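Local coordinates for flavodoxin (PDB 5VEG), which binds flavin mononucleotide and probably serves as a low-potential electron donor to redox enzymes in a propanediol-utilising bacterial microcompartment system, at residues Gly42-Val47 with Cys84-Asp89; Glu126-Thr131 with Lys150-Leu155. All coordinates share one frame; numbering follows the deposited sequence.

Both contacts illustrate how an open alpha/beta sheet builds a cofactor site at the ends of its parallel strands. Interaction 1 is buried and sets the start of helix 43-56 against the last residues of strand 80-85 and the loop after it; interaction 2 is partly buried and joins the start of helix 130-141 to the edge strand 145-154. Their chemistry differs accordingly. In 42-47 with 84-89 the segments meet by close packing, while their polar groups turn to the FMN phosphate and ribityl chain; in 126-131 with 150-155 a lysine and an asparagine bond directly across, and the turn reads the flavin's pyrimidine edge. The two contacts touch each other, with Thr87 OG1 probably bonded to Thr131 N.

Interaction 1: residues Gly42-Val47 with Cys84-Asp89; sequences GNNEEV and CAYTYD. With FMN (flavin mononucleotide), chain D.
Asn44, in the first turn of helix 43-56, comes nearest to Ala85 of strand 80-85, their CA atoms 5.8 Å apart; from Tyr86 to Asp89 the chain runs as a loop along the cofactor. Val47 CG1 packs on Cys84 SG at 3.9 Å. The centre belongs to the Asn44 amide. Its CG lies beside the backbone N (chi1 -79°), which places ND2 to bond the same phosphate oxygen as Asn44 N: FMN O2P takes ND2 at 3.0 Å and N at 2.8 Å. ND2 also makes a weak bond to O5' and lies 3.3 Å from Tyr86 CB; OD1 accepts from Ser119 N, which fixes the amide's rotation. Asn43 N reaches O1P, so the helix start probably helps to offset the phosphate charge. Further along, Thr87 O accepts from FMN O2' at 2.7 Å. Tyr88 turns one ring face to the dimethylbenzene end of the flavin, whose C7 stands 3.8 Å above the ring plane, offset toward the rim; an alanine here would probably uncover that side of the isoalloxazine and let it shift. Phosphate at the first helix and aromatic ring over the flavin are the hallmarks of the flavodoxin FMN site.

Interaction 2: residues Glu126-Thr131 with Lys150-Leu155; sequences EYFNTT and KVKIDL. With FMN (flavin mononucleotide), chain D.
Lys152 NZ is gripped by two groups: across the contact it donates to Phe128 O at 2.9 Å, almost straight on to the carbonyl (C=O...N 163°), and further along helix 130-141 it forms a salt bridge with Asp133. The bond ties together the last part of a beta-alpha-beta unit, in which strand 113-120 leads through helix 130-141 to the edge strand 145-154 of the flavodoxin sheet. Phe128 and Asn129 are the middle residues of a type II turn, Tyr127 to Thr130, that leads into the helix. Lys152 reaches them with an extended chain, its CD 3.7 Å from Asn129 CB, while Phe128 runs past it the other way. The Phe128 ring swings out to the strand, its CG opposite the backbone N about the first torsion (chi1 -178°): CZ lies 3.5 Å from Ile153 O, and Asp154 N sits at the ring edge, in plane. Asp154 OD1 is taken by Lys122 N. The same turn also serves the cofactor: Tyr127 O accepts from FMN N3 at 2.7 Å and Asn129 N donates to FMN O2 at 2.8 Å, a pair that grips the pyrimidine end of the flavin. Asn129 occupies the N-cap position, yet its side chain makes no capping bond. Its amide turns instead to the strand, where ND2 stands over one face of the Phe128 ring, toward its rim, and donates to Ile153 O at 3.1 Å, coming from 39° above the carbonyl plane.

Interaction 1: residues Gly42-Val47 with Cys84-Asp89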
loop_
_atom_site.group_PDB
_atom_site.type_symbol
_atom_site.label_atom_id
_atom_site.label_comp_id
_atom_site.label_asym_id
_atom_site.label_seq_id
_atom_site.Cartn_x
_atom_site.Cartn_y
_atom_site.Cartn_z
ATOM N N GLY A 42 3.068 7.309 -12.731
ATOM C CA GLY A 42 3.082 5.877 -12.911
ATOM C C GLY A 42 3.977 5.095 -11.976
ATOM O O GLY A 42 3.888 3.863 -11.965
ATOM N N ASN A 43 4.854 5.757 -11.210
ATOM C CA ASN A 43 5.803 5.013 -10.387
ATOM C C ASN A 43 5.087 4.170 -9.333
ATOM O O ASN A 43 5.445 3.012 -9.113
ATOM C CB ASN A 43 6.801 5.970 -9.720
ATOM C CG ASN A 43 7.830 6.523 -10.709
ATOM O OD1 ASN A 43 8.052 5.947 -11.773
ATOM N ND2 ASN A 43 8.443 7.657 -10.363
ATOM N N ASN A 44 4.088 4.739 -8.663
ATOM C CA ASN A 44 3.383 4.004 -7.619
ATOM C C ASN A 44 2.414 2.985 -8.175
ATOM O O ASN A 44 2.088 2.017 -7.476
ATOM C CB ASN A 44 2.658 4.977 -6.707
ATOM C CG ASN A 44 3.593 5.606 -5.714
ATOM O OD1 ASN A 44 3.830 5.046 -4.649
ATOM N ND2 ASN A 44 4.155 6.765 -6.064
ATOM N N GLU A 45 1.946 3.174 -9.412
ATOM C CA GLU A 45 1.215 2.106 -10.081
ATOM C C GLU A 45 2.154 0.967 -10.447
ATOM O O GLU A 45 1.790 -0.211 -10.339
ATOM C CB GLU A 45 0.506 2.644 -11.322
ATOM C CG GLU A 45 -0.145 1.558 -12.134
ATOM C CD GLU A 45 -0.929 2.082 -13.319
ATOM O OE1 GLU A 45 -1.089 3.321 -13.447
ATOM O OE2 GLU A 45 -1.401 1.233 -14.111
ATOM N N GLU A 46 3.375 1.304 -10.872
ATOM C CA GLU A 46 4.407 0.287 -11.056
ATOM C C GLU A 46 4.651 -0.487 -9.765
ATOM O O GLU A 46 4.723 -1.723 -9.779
ATOM C CB GLU A 46 5.700 0.950 -11.553
ATOM C CG GLU A 46 6.733 0.014 -12.122
ATOM C CD GLU A 46 7.899 0.771 -12.775
ATOM O OE1 GLU A 46 7.787 2.006 -12.971
ATOM O OE2 GLU A 46 8.923 0.133 -13.097
ATOM N N VAL A 47 4.760 0.217 -8.632
ATOM C CA VAL A 47 4.967 -0.459 -7.347
ATOM C C VAL A 47 3.798 -1.391 -7.047
ATOM O O VAL A 47 3.986 -2.551 -6.663
ATOM C CB VAL A 47 5.161 0.566 -6.219
ATOM C CG1 VAL A 47 5.129 -0.128 -4.823
ATOM C CG2 VAL A 47 6.471 1.377 -6.428
ATOM N N CYS A 84 -0.395 1.743 -2.075
ATOM C CA CYS A 84 0.838 2.223 -2.684
ATOM C C CYS A 84 0.577 3.642 -3.172
ATOM O O CYS A 84 -0.178 3.833 -4.124
ATOM C CB CYS A 84 1.285 1.320 -3.837
ATOM S SG CYS A 84 1.557 -0.433 -3.413
ATOM N N ALA A 85 1.191 4.645 -2.541
ATOM C CA ALA A 85 0.819 6.018 -2.856
ATOM C C ALA A 85 2.009 6.957 -2.735
ATOM O O ALA A 85 2.885 6.772 -1.886
ATOM C CB ALA A 85 -0.303 6.526 -1.948
ATOM N N TYR A 86 1.991 8.004 -3.563
ATOM C CA TYR A 86 3.083 8.970 -3.609
ATOM C C TYR A 86 2.932 10.011 -2.504
ATOM O O TYR A 86 1.909 10.093 -1.814
ATOM C CB TYR A 86 3.127 9.673 -4.971
ATOM C CG TYR A 86 1.883 10.497 -5.271
ATOM C CD1 TYR A 86 1.752 11.805 -4.802
ATOM C CD2 TYR A 86 0.833 9.961 -6.023
ATOM C CE1 TYR A 86 0.597 12.566 -5.079
ATOM C CE2 TYR A 86 -0.319 10.705 -6.298
ATOM C CZ TYR A 86 -0.429 12.001 -5.825
ATOM O OH TYR A 86 -1.570 12.736 -6.093
ATOM N N THR A 87 3.977 10.823 -2.361
ATOM C CA THR A 87 4.005 12.006 -1.520
ATOM C C THR A 87 4.305 13.212 -2.410
ATOM O O THR A 87 5.117 13.121 -3.339
ATOM C CB THR A 87 5.072 11.872 -0.422
ATOM O OG1 THR A 87 4.825 10.690 0.365
ATOM C CG2 THR A 87 5.063 13.091 0.475
ATOM N N TYR A 88 3.650 14.339 -2.137
ATOM C CA TYR A 88 3.768 15.530 -2.974
ATOM C C TYR A 88 4.044 16.753 -2.110
ATOM O O TYR A 88 3.967 16.698 -0.882
ATOM C CB TYR A 88 2.498 15.752 -3.803
ATOM C CG TYR A 88 2.768 16.171 -5.231
ATOM C CD1 TYR A 88 3.575 15.401 -6.056
ATOM C CD2 TYR A 88 2.206 17.327 -5.755
ATOM C CE1 TYR A 88 3.820 15.775 -7.360
ATOM C CE2 TYR A 88 2.437 17.711 -7.061
ATOM C CZ TYR A 88 3.244 16.932 -7.860
ATOM O OH TYR A 88 3.482 17.304 -9.163
ATOM N N ASP A 89 4.398 17.852 -2.776
ATOM C CA ASP A 89 4.478 19.191 -2.181
ATOM C C ASP A 89 4.938 19.167 -0.728
ATOM O O ASP A 89 4.254 19.639 0.180
ATOM C CB ASP A 89 3.135 19.908 -2.281
ATOM C CG ASP A 89 2.891 20.483 -3.646
ATOM O OD1 ASP A 89 3.597 21.443 -4.022
ATOM O OD2 ASP A 89 1.978 19.987 -4.329
HETATM N N1 FMN D . 8.444 12.755 -2.830
HETATM C C2 FMN D . 8.556 12.557 -1.469
HETATM O O2 FMN D . 8.920 11.464 -1.045
HETATM N N3 FMN D . 8.276 13.581 -0.589
HETATM C C4 FMN D . 7.881 14.817 -1.059
HETATM O O4 FMN D . 7.632 15.706 -0.251
HETATM C C4A FMN D . 7.768 15.034 -2.433
HETATM N N5 FMN D . 7.373 16.264 -2.931
HETATM C C5A FMN D . 7.269 16.432 -4.307
HETATM C C6 FMN D . 6.877 17.663 -4.844
HETATM C C7 FMN D . 6.776 17.829 -6.230
HETATM C C7M FMN D . 6.357 19.150 -6.816
HETATM C C8 FMN D . 7.077 16.772 -7.082
HETATM C C8M FMN D . 6.973 16.956 -8.572
HETATM C C9 FMN D . 7.474 15.546 -6.557
HETATM C C9A FMN D . 7.555 15.381 -5.174
HETATM N N10 FMN D . 7.936 14.157 -4.673
HETATM C C10 FMN D . 8.056 13.989 -3.311
HETATM C "C1'" FMN D . 8.303 13.055 -5.622
HETATM C "C2'" FMN D . 7.224 12.055 -6.015
HETATM O "O2'" FMN D . 6.695 11.485 -4.846
HETATM C "C3'" FMN D . 7.971 10.982 -6.786
HETATM O "O3'" FMN D . 8.437 11.470 -8.030
HETATM C "C4'" FMN D . 7.131 9.746 -7.032
HETATM O "O4'" FMN D . 7.941 8.783 -7.657
HETATM C "C5'" FMN D . 5.973 10.061 -7.964
HETATM O "O5'" FMN D . 5.150 8.915 -7.980
HETATM P P FMN D . 4.073 8.691 -9.158
HETATM O O1P FMN D . 4.830 8.518 -10.456
HETATM O O2P FMN D . 3.326 7.412 -8.823
HETATM O O3P FMN D . 3.173 9.884 -9.276
#

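Interaction 2: residues Glu126-Thr131 with Lys150-Leu155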
loop_
_atom_site.group_PDB
_atom_site.type_symbol
_atom_site.label_atom_id
_atom_site.label_comp_id
_atom_site.label_asym_id
_atom_site.label_seq_id
_atom_site.Cartn_x
_atom_site.Cartn_y
_atom_site.Cartn_z
ATOM N N GLU A 126 13.353 14.602 5.153
ATOM C CA GLU A 126 12.436 14.061 6.147
ATOM C C GLU A 126 11.009 14.014 5.649
ATOM O O GLU A 126 10.144 13.500 6.361
ATOM C CB GLU A 126 12.522 14.868 7.444
ATOM C CG GLU A 126 13.967 14.997 7.967
ATOM C CD GLU A 126 14.109 14.743 9.465
ATOM O OE1 GLU A 126 13.592 13.715 9.968
ATOM O OE2 GLU A 126 14.769 15.567 10.133
ATOM N N TYR A 127 10.745 14.510 4.447
ATOM C CA TYR A 127 9.450 14.356 3.802
ATOM C C TYR A 127 9.427 13.194 2.816
ATOM O O TYR A 127 8.457 13.051 2.061
ATOM C CB TYR A 127 9.059 15.663 3.104
ATOM C CG TYR A 127 8.740 16.748 4.109
ATOM C CD1 TYR A 127 7.769 16.546 5.087
ATOM C CD2 TYR A 127 9.433 17.949 4.110
ATOM C CE1 TYR A 127 7.482 17.522 6.025
ATOM C CE2 TYR A 127 9.153 18.934 5.040
ATOM C CZ TYR A 127 8.176 18.714 5.993
ATOM O OH TYR A 127 7.906 19.689 6.917
ATOM N N PHE A 128 10.481 12.372 2.794
ATOM C CA PHE A 128 10.556 11.200 1.932
ATOM C C PHE A 128 9.435 10.205 2.219
ATOM O O PHE A 128 9.391 9.606 3.294
ATOM C CB PHE A 128 11.910 10.502 2.105
ATOM C CG PHE A 128 12.098 9.293 1.214
ATOM C CD1 PHE A 128 11.896 9.391 -0.156
ATOM C CD2 PHE A 128 12.509 8.065 1.756
ATOM C CE1 PHE A 128 12.073 8.280 -0.987
ATOM C CE2 PHE A 128 12.703 6.950 0.949
ATOM C CZ PHE A 128 12.484 7.049 -0.428
ATOM N N ASN A 129 8.533 10.017 1.264
ATOM C CA ASN A 129 7.486 8.987 1.365
ATOM C C ASN A 129 6.649 9.123 2.639
ATOM O O ASN A 129 6.248 8.130 3.237
ATOM C CB ASN A 129 8.093 7.576 1.272
ATOM C CG ASN A 129 8.132 7.066 -0.150
ATOM O OD1 ASN A 129 7.149 7.187 -0.879
ATOM N ND2 ASN A 129 9.266 6.510 -0.561
ATOM N N THR A 130 6.376 10.359 3.069
ATOM C CA THR A 130 5.570 10.541 4.274
ATOM C C THR A 130 4.174 9.932 4.119
ATOM O O THR A 130 3.538 9.573 5.113
ATOM C CB THR A 130 5.435 12.025 4.622
ATOM O OG1 THR A 130 4.879 12.726 3.506
ATOM C CG2 THR A 130 6.767 12.627 4.932
ATOM N N THR A 131 3.674 9.826 2.893
ATOM C CA THR A 131 2.346 9.248 2.716
ATOM C C THR A 131 2.317 7.790 3.163
ATOM O O THR A 131 1.299 7.317 3.692
ATOM C CB THR A 131 1.917 9.400 1.257
ATOM O OG1 THR A 131 1.769 10.796 0.963
ATOM C CG2 THR A 131 0.595 8.673 0.969
ATOM N N LYS A 150 6.957 -1.511 6.185
ATOM C CA LYS A 150 6.614 -0.608 5.095
ATOM C C LYS A 150 7.803 -0.435 4.153
ATOM O O LYS A 150 8.966 -0.489 4.569
ATOM C CB LYS A 150 6.150 0.750 5.648
ATOM C CG LYS A 150 7.226 1.557 6.344
ATOM C CD LYS A 150 6.660 2.811 6.996
ATOM C CE LYS A 150 6.330 2.592 8.464
ATOM N NZ LYS A 150 6.241 3.910 9.141
ATOM N N VAL A 151 7.512 -0.244 2.863
ATOM C CA VAL A 151 8.562 -0.181 1.847
ATOM C C VAL A 151 8.566 1.211 1.217
ATOM O O VAL A 151 7.563 1.652 0.642
ATOM C CB VAL A 151 8.408 -1.276 0.782
ATOM C CG1 VAL A 151 9.467 -1.117 -0.289
ATOM C CG2 VAL A 151 8.538 -2.652 1.427
ATOM N N LYS A 152 9.712 1.880 1.290
ATOM C CA LYS A 152 9.887 3.246 0.810
ATOM C C LYS A 152 10.877 3.221 -0.346
ATOM O O LYS A 152 12.060 2.921 -0.155
ATOM C CB LYS A 152 10.374 4.158 1.931
ATOM C CG LYS A 152 9.308 4.497 2.963
ATOM C CD LYS A 152 9.819 5.625 3.853
ATOM C CE LYS A 152 8.721 6.236 4.699
ATOM N NZ LYS A 152 9.186 7.518 5.315
ATOM N N ILE A 153 10.396 3.537 -1.535
ATOM C CA ILE A 153 11.184 3.423 -2.753
ATOM C C ILE A 153 11.544 4.819 -3.242
ATOM O O ILE A 153 10.741 5.758 -3.136
ATOM C CB ILE A 153 10.404 2.623 -3.812
ATOM C CG1 ILE A 153 10.392 1.145 -3.409
ATOM C CG2 ILE A 153 11.002 2.812 -5.211
ATOM C CD1 ILE A 153 9.189 0.380 -3.922
ATOM N N ASP A 154 12.759 4.957 -3.767
ATOM C CA ASP A 154 13.206 6.213 -4.368
ATOM C C ASP A 154 12.930 6.164 -5.870
ATOM O O ASP A 154 13.610 5.443 -6.611
ATOM C CB ASP A 154 14.686 6.449 -4.071
ATOM C CG ASP A 154 15.189 7.787 -4.609
ATOM O OD1 ASP A 154 14.616 8.843 -4.280
ATOM O OD2 ASP A 154 16.173 7.785 -5.364
ATOM N N LEU A 155 11.923 6.917 -6.311
ATOM C CA LEU A 155 11.601 7.117 -7.731
ATOM C C LEU A 155 11.212 5.771 -8.329
ATOM O O LEU A 155 10.308 5.098 -7.796
ATOM C CB LEU A 155 12.774 7.829 -8.430
ATOM C CG LEU A 155 13.127 9.246 -7.994
ATOM C CD1 LEU A 155 14.150 9.847 -8.962
ATOM C CD2 LEU A 155 11.893 10.140 -7.898
HETATM N N1 FMN D . 8.444 12.755 -2.830
HETATM C C2 FMN D . 8.556 12.557 -1.469
HETATM O O2 FMN D . 8.920 11.464 -1.045
HETATM N N3 FMN D . 8.276 13.581 -0.589
HETATM C C4 FMN D . 7.881 14.817 -1.059
HETATM O O4 FMN D . 7.632 15.706 -0.251
HETATM C C4A FMN D . 7.768 15.034 -2.433
HETATM N N5 FMN D . 7.373 16.264 -2.931
HETATM C C5A FMN D . 7.269 16.432 -4.307
HETATM C C6 FMN D . 6.877 17.663 -4.844
HETATM C C7 FMN D . 6.776 17.829 -6.230
HETATM C C7M FMN D . 6.357 19.150 -6.816
HETATM C C8 FMN D . 7.077 16.772 -7.082
HETATM C C8M FMN D . 6.973 16.956 -8.572
HETATM C C9 FMN D . 7.474 15.546 -6.557
HETATM C C9A FMN D . 7.555 15.381 -5.174
HETATM N N10 FMN D . 7.936 14.157 -4.673
HETATM C C10 FMN D . 8.056 13.989 -3.311
HETATM C "C1'" FMN D . 8.303 13.055 -5.622
HETATM C "C2'" FMN D . 7.224 12.055 -6.015
HETATM O "O2'" FMN D . 6.695 11.485 -4.846
HETATM C "C3'" FMN D . 7.971 10.982 -6.786
HETATM O "O3'" FMN D . 8.437 11.470 -8.030
HETATM C "C4'" FMN D . 7.131 9.746 -7.032
HETATM O "O4'" FMN D . 7.941 8.783 -7.657
HETATM C "C5'" FMN D . 5.973 10.061 -7.964
HETATM O "O5'" FMN D . 5.150 8.915 -7.980
HETATM P P FMN D . 4.073 8.691 -9.158
HETATM O O1P FMN D . 4.830 8.518 -10.456
HETATM O O2P FMN D . 3.326 7.412 -8.823
HETATM O O3P FMN D . 3.173 9.884 -9.276
#